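Local coordinates for type 3 secretion system translocon protein SctE (Shigella flexneri, PDB 3U0C) that inserts with its partner translocator IpaC into the host-cell membrane to form the pore through which type III effectors reach the cytosol, at residues Thr138-Leu143 against Lys152-Glu157. Sequence-based numbering, arbitrary orientation.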
# COMPACT_ATOMS: atom_id res chain seq x y z
N THR A 138 5.67 -8.84 43.75
CA THR A 138 6.71 -8.71 44.76
C THR A 138 6.11 -8.27 46.10
O THR A 138 6.42 -8.83 47.15
CB THR A 138 7.77 -7.67 44.38
OG1 THR A 138 8.61 -8.17 43.33
CG2 THR A 138 8.62 -7.35 45.59
N ARG A 139 5.27 -7.24 46.05
CA ARG A 139 4.63 -6.72 47.25
C ARG A 139 3.76 -7.76 47.96
O ARG A 139 3.68 -7.79 49.18
CB ARG A 139 3.78 -5.49 46.91
CG ARG A 139 3.09 -4.86 48.11
CD ARG A 139 2.31 -3.60 47.78
NE ARG A 139 1.68 -3.02 48.96
CZ ARG A 139 1.11 -1.82 48.99
NH1 ARG A 139 1.07 -1.07 47.90
NH2 ARG A 139 0.56 -1.37 50.11
N LEU A 140 3.12 -8.63 47.18
CA LEU A 140 2.26 -9.67 47.74
C LEU A 140 3.07 -10.80 48.36
O LEU A 140 2.61 -11.43 49.31
CB LEU A 140 1.35 -10.27 46.67
CG LEU A 140 0.06 -9.56 46.26
CD1 LEU A 140 -0.37 -10.06 44.89
CD2 LEU A 140 -1.05 -9.75 47.29
N SER A 141 4.25 -11.07 47.82
CA SER A 141 5.07 -12.13 48.38
C SER A 141 5.50 -11.76 49.79
O SER A 141 5.48 -12.59 50.70
CB SER A 141 6.32 -12.36 47.54
OG SER A 141 7.27 -11.36 47.80
N GLU A 142 5.90 -10.50 49.96
CA GLU A 142 6.49 -10.05 51.22
C GLU A 142 5.39 -9.75 52.23
O GLU A 142 5.65 -9.33 53.37
CB GLU A 142 7.38 -8.83 50.97
CG GLU A 142 8.48 -9.08 49.93
CD GLU A 142 9.18 -7.80 49.51
OE1 GLU A 142 8.64 -6.71 49.84
OE2 GLU A 142 10.25 -7.88 48.87
N LEU A 143 4.15 -10.02 51.82
CA LEU A 143 2.96 -9.75 52.62
C LEU A 143 2.76 -10.69 53.82
O LEU A 143 2.64 -11.93 53.66
CB LEU A 143 1.73 -9.80 51.73
CG LEU A 143 0.57 -8.98 52.23
CD1 LEU A 143 1.14 -7.72 52.95
CD2 LEU A 143 -0.36 -8.60 51.10
N LYS A 152 -7.14 -7.36 48.95
CA LYS A 152 -7.33 -6.27 48.00
C LYS A 152 -6.29 -6.29 46.89
O LYS A 152 -6.65 -6.23 45.71
CB LYS A 152 -7.33 -4.93 48.74
CG LYS A 152 -7.59 -3.73 47.86
CD LYS A 152 -7.62 -2.44 48.70
CE LYS A 152 -7.86 -1.21 47.82
NZ LYS A 152 -7.89 0.06 48.63
N LEU A 153 -5.01 -6.37 47.24
CA LEU A 153 -3.94 -6.49 46.25
C LEU A 153 -4.18 -7.67 45.30
O LEU A 153 -3.93 -7.59 44.09
CB LEU A 153 -2.57 -6.65 46.92
CG LEU A 153 -1.98 -5.49 47.72
CD1 LEU A 153 -0.98 -5.99 48.75
CD2 LEU A 153 -1.34 -4.46 46.81
N SER A 154 -4.66 -8.79 45.85
CA SER A 154 -4.93 -9.96 45.02
C SER A 154 -5.98 -9.63 43.96
O SER A 154 -5.87 -10.09 42.83
CB SER A 154 -5.41 -11.13 45.88
OG SER A 154 -4.35 -11.61 46.70
N ARG A 155 -6.97 -8.83 44.33
CA ARG A 155 -8.01 -8.38 43.42
C ARG A 155 -7.49 -7.37 42.40
O ARG A 155 -8.05 -7.26 41.31
CB ARG A 155 -9.18 -7.75 44.20
CG ARG A 155 -10.10 -8.75 44.89
CD ARG A 155 -11.27 -8.04 45.56
NE ARG A 155 -10.87 -6.76 46.17
CZ ARG A 155 -10.91 -6.51 47.48
NH1 ARG A 155 -11.33 -7.43 48.32
NH2 ARG A 155 -10.52 -5.32 47.95
N GLU A 156 -6.44 -6.63 42.75
CA GLU A 156 -5.85 -5.68 41.82
C GLU A 156 -4.98 -6.41 40.81
O GLU A 156 -4.81 -5.96 39.67
CB GLU A 156 -4.98 -4.67 42.55
CG GLU A 156 -5.65 -3.87 43.64
CD GLU A 156 -4.66 -2.91 44.29
OE1 GLU A 156 -3.49 -2.86 43.82
OE2 GLU A 156 -5.04 -2.20 45.25
N GLU A 157 -4.40 -7.51 41.25
CA GLU A 157 -3.55 -8.29 40.38
C GLU A 157 -4.38 -9.07 39.37
O GLU A 157 -3.93 -9.31 38.27
CB GLU A 157 -2.65 -9.23 41.17
CG GLU A 157 -2.00 -10.30 40.33
CD GLU A 157 -1.21 -11.28 41.16
OE1 GLU A 157 -1.54 -11.47 42.36
OE2 GLU A 157 -0.24 -11.86 40.62
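L153 lies between three side chains of 138-143, and apolar contact carries the pairing. L140 and L153, whose CA atoms are 7.1 Å apart, run past each other in opposite directions; CD2 of L140 presses on CB of L153 at 3.5 Å, tighter than usual for two carbons. Both methyls of L153 border R139, and CD1 also meets CD2 of L143 at 3.6 Å. CD2 lies 3.9 Å from CD of R139 and over one face of its guanidinium. With CG anti to the backbone N (chi1 -179°) and the chain extended to NE, R139 crosses L153 at about a right angle, although R139 is poorly ordered, which makes its placement less certain.

Two polar groups border the methyls of L140. OG of S154 is 3.8 Å from CD2 of L140 and hydrogen-bonds to the K150 carbonyl, while OE1 of E157 comes within 3.1 Å of CD1 of L140. The other carboxylate oxygen of E157 accepts a hydrogen bond from Q137, a polar tie between the helices.

The contact lies at the turn end of the antiparallel hairpin in the N-terminal coiled-coil domain, where helix 71-141 gives way to the turn into helix 150-197; I136, one turn back on helix 71-141, continues the apolar contact to L153 and also touches E157.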